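Local structure of thymidylate synthase 1 (Bacillus subtilis, 1BKP) at residues L111-R116 and L146-E151. The protein catalyses, as a homodimer, the reductive methylation of dUMP to dTMP, with 5,10-methylenetetrahydrofolate serving as both methyl donor and reductant. Residues are numbered along the deposited sequence; the frame is centred on the assembly and turned at random.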
loop_
_atom_site.group_PDB
_atom_site.type_symbol
_atom_site.label_atom_id
_atom_site.label_comp_id
_atom_site.label_asym_id
_atom_site.label_seq_id
_atom_site.Cartn_x
_atom_site.Cartn_y
_atom_site.Cartn_z
ATOM N N LEU A 111 15.497 0.119 7.730
ATOM C CA LEU A 111 14.904 -0.002 9.090
ATOM C C LEU A 111 15.833 0.467 10.239
ATOM O O LEU A 111 15.364 0.710 11.393
ATOM C CB LEU A 111 14.419 -1.438 9.372
ATOM C CG LEU A 111 13.158 -1.790 8.517
ATOM C CD1 LEU A 111 12.657 -3.169 8.798
ATOM C CD2 LEU A 111 11.984 -0.779 8.650
ATOM N N GLY A 112 17.134 0.615 9.900
ATOM C CA GLY A 112 18.114 0.967 10.902
ATOM C C GLY A 112 18.607 2.402 10.815
ATOM O O GLY A 112 19.345 2.812 11.724
ATOM N N LYS A 113 18.187 3.173 9.793
ATOM C CA LYS A 113 18.647 4.531 9.614
ATOM C C LYS A 113 18.057 5.397 10.728
ATOM O O LYS A 113 16.858 5.416 10.902
ATOM C CB LYS A 113 18.127 5.001 8.269
ATOM C CG LYS A 113 18.844 6.095 7.614
ATOM C CD LYS A 113 18.645 5.973 6.093
ATOM C CE LYS A 113 19.340 7.072 5.452
ATOM N NZ LYS A 113 18.856 7.244 4.088
ATOM N N LYS A 114 18.867 6.143 11.447
ATOM C CA LYS A 114 18.317 6.988 12.545
ATOM C C LYS A 114 17.810 8.270 11.902
ATOM O O LYS A 114 18.564 9.186 11.725
ATOM C CB LYS A 114 19.411 7.296 13.596
ATOM C CG LYS A 114 20.112 6.063 14.189
ATOM C CD LYS A 114 19.103 5.143 14.815
ATOM C CE LYS A 114 19.752 3.824 15.349
ATOM N NZ LYS A 114 19.345 2.545 14.597
ATOM N N ASN A 115 16.520 8.333 11.568
ATOM C CA ASN A 115 16.009 9.466 10.859
ATOM C C ASN A 115 14.804 10.140 11.484
ATOM O O ASN A 115 14.279 11.079 10.898
ATOM C CB ASN A 115 15.741 9.048 9.384
ATOM C CG ASN A 115 14.890 7.744 9.257
ATOM O OD1 ASN A 115 14.189 7.356 10.171
ATOM N ND2 ASN A 115 14.913 7.121 8.084
ATOM N N ARG A 116 14.333 9.666 12.639
ATOM C CA ARG A 116 13.200 10.294 13.291
ATOM C C ARG A 116 13.619 10.918 14.654
ATOM O O ARG A 116 14.340 10.298 15.406
ATOM C CB ARG A 116 12.100 9.281 13.576
ATOM C CG ARG A 116 11.558 8.492 12.378
ATOM C CD ARG A 116 10.876 9.380 11.341
ATOM N NE ARG A 116 10.061 10.425 11.943
ATOM C CZ ARG A 116 8.738 10.365 12.092
ATOM N NH1 ARG A 116 8.052 9.281 11.732
ATOM N NH2 ARG A 116 8.080 11.441 12.470
ATOM N N LEU A 146 10.094 0.474 3.342
ATOM C CA LEU A 146 11.436 0.115 2.834
ATOM C C LEU A 146 11.657 0.739 1.474
ATOM O O LEU A 146 12.834 0.870 1.077
ATOM C CB LEU A 146 11.565 -1.372 2.670
ATOM C CG LEU A 146 11.362 -2.267 3.884
ATOM C CD1 LEU A 146 11.455 -3.813 3.610
ATOM C CD2 LEU A 146 12.388 -1.795 4.956
ATOM N N TRP A 147 10.586 1.227 0.833
ATOM C CA TRP A 147 10.667 1.881 -0.520
ATOM C C TRP A 147 11.034 3.378 -0.334
ATOM O O TRP A 147 10.160 4.253 -0.329
ATOM C CB TRP A 147 9.338 1.816 -1.269
ATOM C CG TRP A 147 9.442 2.104 -2.724
ATOM C CD1 TRP A 147 9.338 3.288 -3.319
ATOM C CD2 TRP A 147 9.689 1.141 -3.749
ATOM N NE1 TRP A 147 9.509 3.145 -4.686
ATOM C CE2 TRP A 147 9.734 1.833 -4.970
ATOM C CE3 TRP A 147 9.885 -0.245 -3.740
ATOM C CZ2 TRP A 147 9.958 1.182 -6.202
ATOM C CZ3 TRP A 147 10.115 -0.909 -4.968
ATOM C CH2 TRP A 147 10.147 -0.209 -6.157
ATOM N N ASN A 148 12.292 3.641 -0.066
ATOM C CA ASN A 148 12.805 4.974 0.144
ATOM C C ASN A 148 13.174 5.464 -1.279
ATOM O O ASN A 148 14.179 5.036 -1.843
ATOM C CB ASN A 148 14.084 4.902 0.980
ATOM C CG ASN A 148 14.658 6.294 1.287
ATOM O OD1 ASN A 148 14.512 7.240 0.490
ATOM N ND2 ASN A 148 15.417 6.395 2.387
ATOM N N PRO A 149 12.425 6.464 -1.796
ATOM C CA PRO A 149 12.654 6.997 -3.163
ATOM C C PRO A 149 14.041 7.592 -3.450
ATOM O O PRO A 149 14.499 7.553 -4.570
ATOM C CB PRO A 149 11.495 8.011 -3.356
ATOM C CG PRO A 149 11.143 8.426 -1.891
ATOM C CD PRO A 149 11.406 7.237 -1.038
ATOM N N ASP A 150 14.701 8.053 -2.408
ATOM C CA ASP A 150 16.008 8.700 -2.556
ATOM C C ASP A 150 17.117 7.674 -2.692
ATOM O O ASP A 150 18.205 8.008 -3.121
ATOM C CB ASP A 150 16.329 9.511 -1.291
ATOM C CG ASP A 150 15.625 10.840 -1.243
ATOM O OD1 ASP A 150 15.313 11.434 -2.264
ATOM O OD2 ASP A 150 15.425 11.339 -0.155
ATOM N N GLU A 151 16.826 6.435 -2.348
ATOM C CA GLU A 151 17.883 5.446 -2.335
ATOM C C GLU A 151 17.658 4.198 -3.159
ATOM O O GLU A 151 18.514 3.296 -3.121
ATOM C CB GLU A 151 18.173 5.036 -0.857
ATOM C CG GLU A 151 18.613 6.220 -0.028
ATOM C CD GLU A 151 19.531 5.786 1.151
ATOM O OE1 GLU A 151 19.082 5.330 2.190
ATOM O OE2 GLU A 151 20.745 5.892 0.976
#
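The carboxylate of E151 receives the ammonium group of K113 over one face: NZ lies 2.7 Å from OE1 and 68° out of the carboxylate plane, in a salt bridge between two side chains that approach from opposite directions. In the thymidylate synthase fold this bridge ties the turn after helix 108-112 to the loop that follows strand 143-145, at the dimer interface. CG of K113 stands anti to the backbone N (chi1 -157°) and the chain runs on extended, which carries NZ across to the loop. The same oxygen also accepts from Q110, while OE2 is hydrogen-bonded to H105, so both carboxylate oxygens have partners in the chain. K113 NZ makes a second salt bridge to D150 of the second subunit, whose carboxylate also accepts a hydrogen bond from N148 ND2; a methionine in place of K113 would probably leave E151 OE1 and that aspartate without their shared positive charge. The other amide atom of N148, OD1, closes an Asx turn, accepting from D150 N at 3.0 Å with an N-H...O angle of 148°. The apolar part of the contact is a leucine pair, L111 and L146; the side chain of L146 is about 8 Å from that of the catalytic C160. There the leucines meet obliquely, CD2 of L146 resting 3.6 Å from CG of L111 and 3.9 Å from its CD2.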